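Local coordinates for protein phthiocerol synthesis polyketide synthase type I PpsC (Mycobacterium tuberculosis, PDB 7AHB) that probably loads acyl extender units from coenzyme A onto the acyl carrier protein through its acyltransferase domain during phthiocerol synthesis, at residues 297-300 / 301-304; 330-334 / 335-339. All blocks are in the same frame, centred on the assembly; numbering follows the deposited sequence.

Contact 1: 297-300 / 301-304; sequences PVRF and HQAI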
loop_
_atom_site.group_PDB
_atom_site.type_symbol
_atom_site.label_atom_id
_atom_site.label_comp_id
_atom_site.label_asym_id
_atom_site.label_seq_id
_atom_site.Cartn_x
_atom_site.Cartn_y
_atom_site.Cartn_z
ATOM N N PRO A 297 -13.739 1.620 3.636
ATOM C CA PRO A 297 -12.647 2.373 4.265
ATOM C C PRO A 297 -11.523 1.433 4.674
ATOM O O PRO A 297 -11.745 0.241 4.917
ATOM C CB PRO A 297 -13.308 3.030 5.478
ATOM C CG PRO A 297 -14.457 2.147 5.794
ATOM C CD PRO A 297 -14.967 1.624 4.466
ATOM N N VAL A 298 -10.312 1.984 4.724
ATOM C CA VAL A 298 -9.092 1.215 4.947
ATOM C C VAL A 298 -8.822 1.173 6.446
ATOM O O VAL A 298 -8.567 2.208 7.061
ATOM C CB VAL A 298 -7.896 1.829 4.202
ATOM C CG1 VAL A 298 -6.615 1.035 4.529
ATOM C CG2 VAL A 298 -8.137 1.878 2.703
ATOM N N ARG A 299 -8.875 -0.015 7.038
ATOM C CA ARG A 299 -8.702 -0.165 8.490
ATOM C C ARG A 299 -7.220 -0.306 8.850
ATOM O O ARG A 299 -6.769 -1.296 9.431
ATOM C CB ARG A 299 -9.496 -1.364 8.981
ATOM C CG ARG A 299 -10.934 -1.392 8.563
ATOM C CD ARG A 299 -11.842 -0.751 9.601
ATOM N NE ARG A 299 -13.210 -0.624 9.110
ATOM C CZ ARG A 299 -14.201 -0.050 9.781
ATOM N NH1 ARG A 299 -14.004 0.413 11.015
ATOM N NH2 ARG A 299 -15.401 0.039 9.218
ATOM N N PHE A 300 -6.452 0.717 8.481
ATOM C CA PHE A 300 -4.999 0.634 8.605
ATOM C C PHE A 300 -4.574 0.754 10.055
ATOM O O PHE A 300 -3.755 -0.026 10.524
ATOM C CB PHE A 300 -4.306 1.715 7.758
ATOM C CG PHE A 300 -2.813 1.618 7.769
ATOM C CD1 PHE A 300 -2.173 0.519 7.215
ATOM C CD2 PHE A 300 -2.048 2.598 8.339
ATOM C CE1 PHE A 300 -0.798 0.416 7.239
ATOM C CE2 PHE A 300 -0.671 2.500 8.370
ATOM C CZ PHE A 300 -0.046 1.412 7.820
ATOM N N HIS A 301 -5.084 1.769 10.759
ATOM C CA HIS A 301 -4.855 1.925 12.192
ATOM C C HIS A 301 -5.105 0.616 12.938
ATOM O O HIS A 301 -4.255 0.155 13.710
ATOM C CB HIS A 301 -5.756 3.069 12.688
ATOM C CG HIS A 301 -5.961 3.118 14.165
ATOM N ND1 HIS A 301 -6.998 3.824 14.730
ATOM C CD2 HIS A 301 -5.268 2.577 15.194
ATOM C CE1 HIS A 301 -6.937 3.714 16.047
ATOM N NE2 HIS A 301 -5.901 2.956 16.354
ATOM N N GLN A 302 -6.246 -0.019 12.681
ATOM C CA GLN A 302 -6.616 -1.206 13.446
ATOM C C GLN A 302 -5.751 -2.405 13.071
ATOM O O GLN A 302 -5.392 -3.222 13.925
ATOM C CB GLN A 302 -8.102 -1.504 13.226
ATOM C CG GLN A 302 -9.048 -0.367 13.661
ATOM C CD GLN A 302 -9.462 0.621 12.529
ATOM O OE1 GLN A 302 -8.775 0.773 11.510
ATOM N NE2 GLN A 302 -10.609 1.297 12.728
ATOM N N ALA A 303 -5.396 -2.530 11.801
ATOM C CA ALA A 303 -4.524 -3.630 11.385
ATOM C C ALA A 303 -3.135 -3.519 12.014
ATOM O O ALA A 303 -2.572 -4.520 12.485
ATOM C CB ALA A 303 -4.416 -3.661 9.855
ATOM N N ILE A 304 -2.572 -2.312 12.056
ATOM C CA ILE A 304 -1.258 -2.140 12.673
ATOM C C ILE A 304 -1.331 -2.452 14.167
ATOM O O ILE A 304 -0.476 -3.150 14.720
ATOM C CB ILE A 304 -0.720 -0.720 12.415
ATOM C CG1 ILE A 304 -0.377 -0.532 10.920
ATOM C CG2 ILE A 304 0.495 -0.444 13.294
ATOM C CD1 ILE A 304 0.753 -1.413 10.434
#

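Contact 2: 330-334 / 335-339; sequences TLRAS and YDVDN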
loop_
_atom_site.group_PDB
_atom_site.type_symbol
_atom_site.label_atom_id
_atom_site.label_comp_id
_atom_site.label_asym_id
_atom_site.label_seq_id
_atom_site.Cartn_x
_atom_site.Cartn_y
_atom_site.Cartn_z
ATOM N N THR A 330 0.379 4.727 15.770
ATOM C CA THR A 330 -0.501 3.664 16.245
ATOM C C THR A 330 0.178 2.835 17.322
ATOM O O THR A 330 -0.397 2.582 18.382
ATOM C CB THR A 330 -0.927 2.786 15.074
ATOM O OG1 THR A 330 -1.846 3.516 14.272
ATOM C CG2 THR A 330 -1.574 1.491 15.556
ATOM N N LEU A 331 1.413 2.408 17.067
ATOM C CA LEU A 331 2.106 1.551 18.026
ATOM C C LEU A 331 2.315 2.271 19.351
ATOM O O LEU A 331 2.205 1.661 20.427
ATOM C CB LEU A 331 3.445 1.095 17.444
ATOM C CG LEU A 331 3.345 0.201 16.216
ATOM C CD1 LEU A 331 4.715 -0.056 15.621
ATOM C CD2 LEU A 331 2.667 -1.127 16.565
ATOM N N ARG A 332 2.615 3.575 19.291
ATOM C CA ARG A 332 2.853 4.345 20.508
ATOM C C ARG A 332 1.602 4.418 21.379
ATOM O O ARG A 332 1.705 4.584 22.597
ATOM C CB ARG A 332 3.325 5.751 20.132
ATOM C CG ARG A 332 4.294 6.387 21.096
ATOM C CD ARG A 332 4.697 7.802 20.626
ATOM N NE ARG A 332 4.976 7.829 19.202
ATOM C CZ ARG A 332 6.189 7.952 18.670
ATOM N NH1 ARG A 332 7.262 8.086 19.452
ATOM N NH2 ARG A 332 6.318 7.959 17.346
ATOM N N ALA A 333 0.418 4.297 20.780
ATOM C CA ALA A 333 -0.818 4.408 21.540
ATOM C C ALA A 333 -1.115 3.173 22.373
ATOM O O ALA A 333 -1.876 3.272 23.331
ATOM C CB ALA A 333 -1.996 4.669 20.595
ATOM N N SER A 334 -0.528 2.024 22.036
ATOM C CA SER A 334 -0.808 0.778 22.725
ATOM C C SER A 334 0.413 0.110 23.322
ATOM O O SER A 334 0.249 -0.696 24.251
ATOM C CB SER A 334 -1.457 -0.232 21.763
ATOM O OG SER A 334 -2.779 0.127 21.425
ATOM N N TYR A 335 1.621 0.397 22.819
ATOM C CA TYR A 335 2.808 -0.366 23.189
ATOM C C TYR A 335 3.979 0.546 23.552
ATOM O O TYR A 335 3.919 1.769 23.407
ATOM C CB TYR A 335 3.210 -1.309 22.056
ATOM C CG TYR A 335 2.052 -2.111 21.510
ATOM C CD1 TYR A 335 1.393 -3.050 22.314
ATOM C CD2 TYR A 335 1.602 -1.935 20.194
ATOM C CE1 TYR A 335 0.336 -3.785 21.823
ATOM C CE2 TYR A 335 0.540 -2.672 19.706
ATOM C CZ TYR A 335 -0.091 -3.605 20.544
ATOM O OH TYR A 335 -1.149 -4.348 20.060
ATOM N N ASP A 336 5.044 -0.076 24.065
ATOM C CA ASP A 336 6.299 0.607 24.372
ATOM C C ASP A 336 7.159 0.591 23.115
ATOM O O ASP A 336 7.806 -0.417 22.804
ATOM C CB ASP A 336 7.002 -0.083 25.538
ATOM C CG ASP A 336 8.353 0.537 25.867
ATOM O OD1 ASP A 336 8.834 1.399 25.101
ATOM O OD2 ASP A 336 8.928 0.169 26.905
ATOM N N VAL A 337 7.191 1.720 22.400
ATOM C CA VAL A 337 7.833 1.739 21.090
ATOM C C VAL A 337 9.343 1.574 21.159
ATOM O O VAL A 337 9.977 1.329 20.126
ATOM C CB VAL A 337 7.487 3.033 20.324
ATOM C CG1 VAL A 337 6.114 2.922 19.685
ATOM C CG2 VAL A 337 7.554 4.245 21.224
ATOM N N ASP A 338 9.944 1.695 22.342
ATOM C CA ASP A 338 11.367 1.406 22.458
ATOM C C ASP A 338 11.700 -0.013 22.024
ATOM O O ASP A 338 12.852 -0.293 21.683
ATOM C CB ASP A 338 11.849 1.604 23.893
ATOM C CG ASP A 338 12.019 3.066 24.255
ATOM O OD1 ASP A 338 11.840 3.926 23.359
ATOM O OD2 ASP A 338 12.327 3.344 25.437
ATOM N N ASN A 339 10.728 -0.919 22.050
ATOM C CA ASN A 339 10.926 -2.293 21.622
ATOM C C ASN A 339 10.496 -2.517 20.184
ATOM O O ASN A 339 10.413 -3.670 19.754
ATOM C CB ASN A 339 10.167 -3.247 22.552
ATOM C CG ASN A 339 10.692 -3.202 23.967
ATOM O OD1 ASN A 339 11.883 -2.979 24.190
ATOM N ND2 ASN A 339 9.802 -3.382 24.936
#

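Contact 1: 297-300 / 301-304
Phe300 and Ile304 lie one turn apart at the start of helix 300-308, and the isoleucine sets CG1 over one face of the phenyl ring, toward its rim. Arg299 holds the N-cap position and is also the centre of an inverse gamma turn, closed by a weak bond from Phe300 N to Val298 O, so the chain swings straight from a tight turn into the helix. CG of Phe300 stands anti to its backbone N (chi1 -176°), which swings the ring out from the helix and far enough toward the next turn for Ile304 to reach it. There Ile304 CG1 makes a CH-pi contact, 3.9 Å from the ring centroid and displaced toward CZ. His137 meets the same ring edge-to-face, and Ile327 of helix 324-334 also packs on Phe300. The ring lies near the Gly136-Ser138-Gly140 turn, whose GxSxG pattern is consistent with the nucleophile elbow of an acyltransferase.

On another side of the helix, Gln302 folds back over the cap residue. Its chain bends at chi2 (94°), bringing OE1 within 3.2 Å of Arg299 CA while NE2 lies at the edge of the guanidinium, 3.9 Å from NH1. The amide and guanidinium planes are turned 53° apart, and the two side chains meet by packing; Tyr201 of strand 197-201 touches both. Two backbone bonds hold the first turn of the helix: Ala303 N reaches Arg299 O at 3.0 Å, and Ile304 N donates to Phe300 O, also at 3.0 Å.

Contact 2: 330-334 / 335-339
Ser334 lays its CB squarely over the ring of Tyr335, a CH-pi contact of 3.7 Å to the centroid, only 6° off the ring normal. Neighbours in sequence, the two are brought together by the tyrosine's first torsion: at chi1 -48°, CG points away from the carbonyl carbon and the ring turns back so that one face meets the serine CB. The CD2 corner of the ring then meets Leu331, whose CD2 lies 3.9 Å from Tyr335 CD2.

Val337 makes the other half of the contact. It directs its side chain back at the helix, with CG1 3.6 Å from Arg332 N and 3.9 Å from Leu331 CB, while CG2 packs against CG of Arg332. The valine thus rests on the aliphatic root of the arginine; a bound thiocyanate, probably from the crystallisation liquor, lies near the Arg332 side chain.

All this happens where helix 324-334 runs out into the loop leading to strand 341-343, at the edge of the parallel sheet. Leu331 O takes two donors here, Ser334 N at 3.2 Å and Tyr335 N at 2.8 Å. Further along, Asp336 forms an Asx turn: its OD1 accepts from Asp338 N at 3.0 Å, met from above the carboxylate plane, and the chain goes through a short 3-10 segment at 337-338.

Farther out, Leu331 packs on Ile304 and Tyr340. The far end of the tyrosine ring is tied to helix 300-308 by a hydrogen bond from Tyr335 OH to Ala305 O.

Coming from the N terminus, the chain leaves helix 287-295 and reaches contact 1, which closes the turn that starts helix 300-308. It then passes through strand 313-316 and helix 324-334 before contact 2 closes the turn after that helix, on the way to edge strand 341-343. The two closures follow in series, neither enclosing nor crossing the other, with centres about 16 Å apart. In space they meet where the two helices pack: Thr330 CG2 lies 3.6 Å from Ile304 CG2 and also touches His301 O. One contact thus marks the head of a helix beside strand 197-201, the other the tail of its partner at the surface.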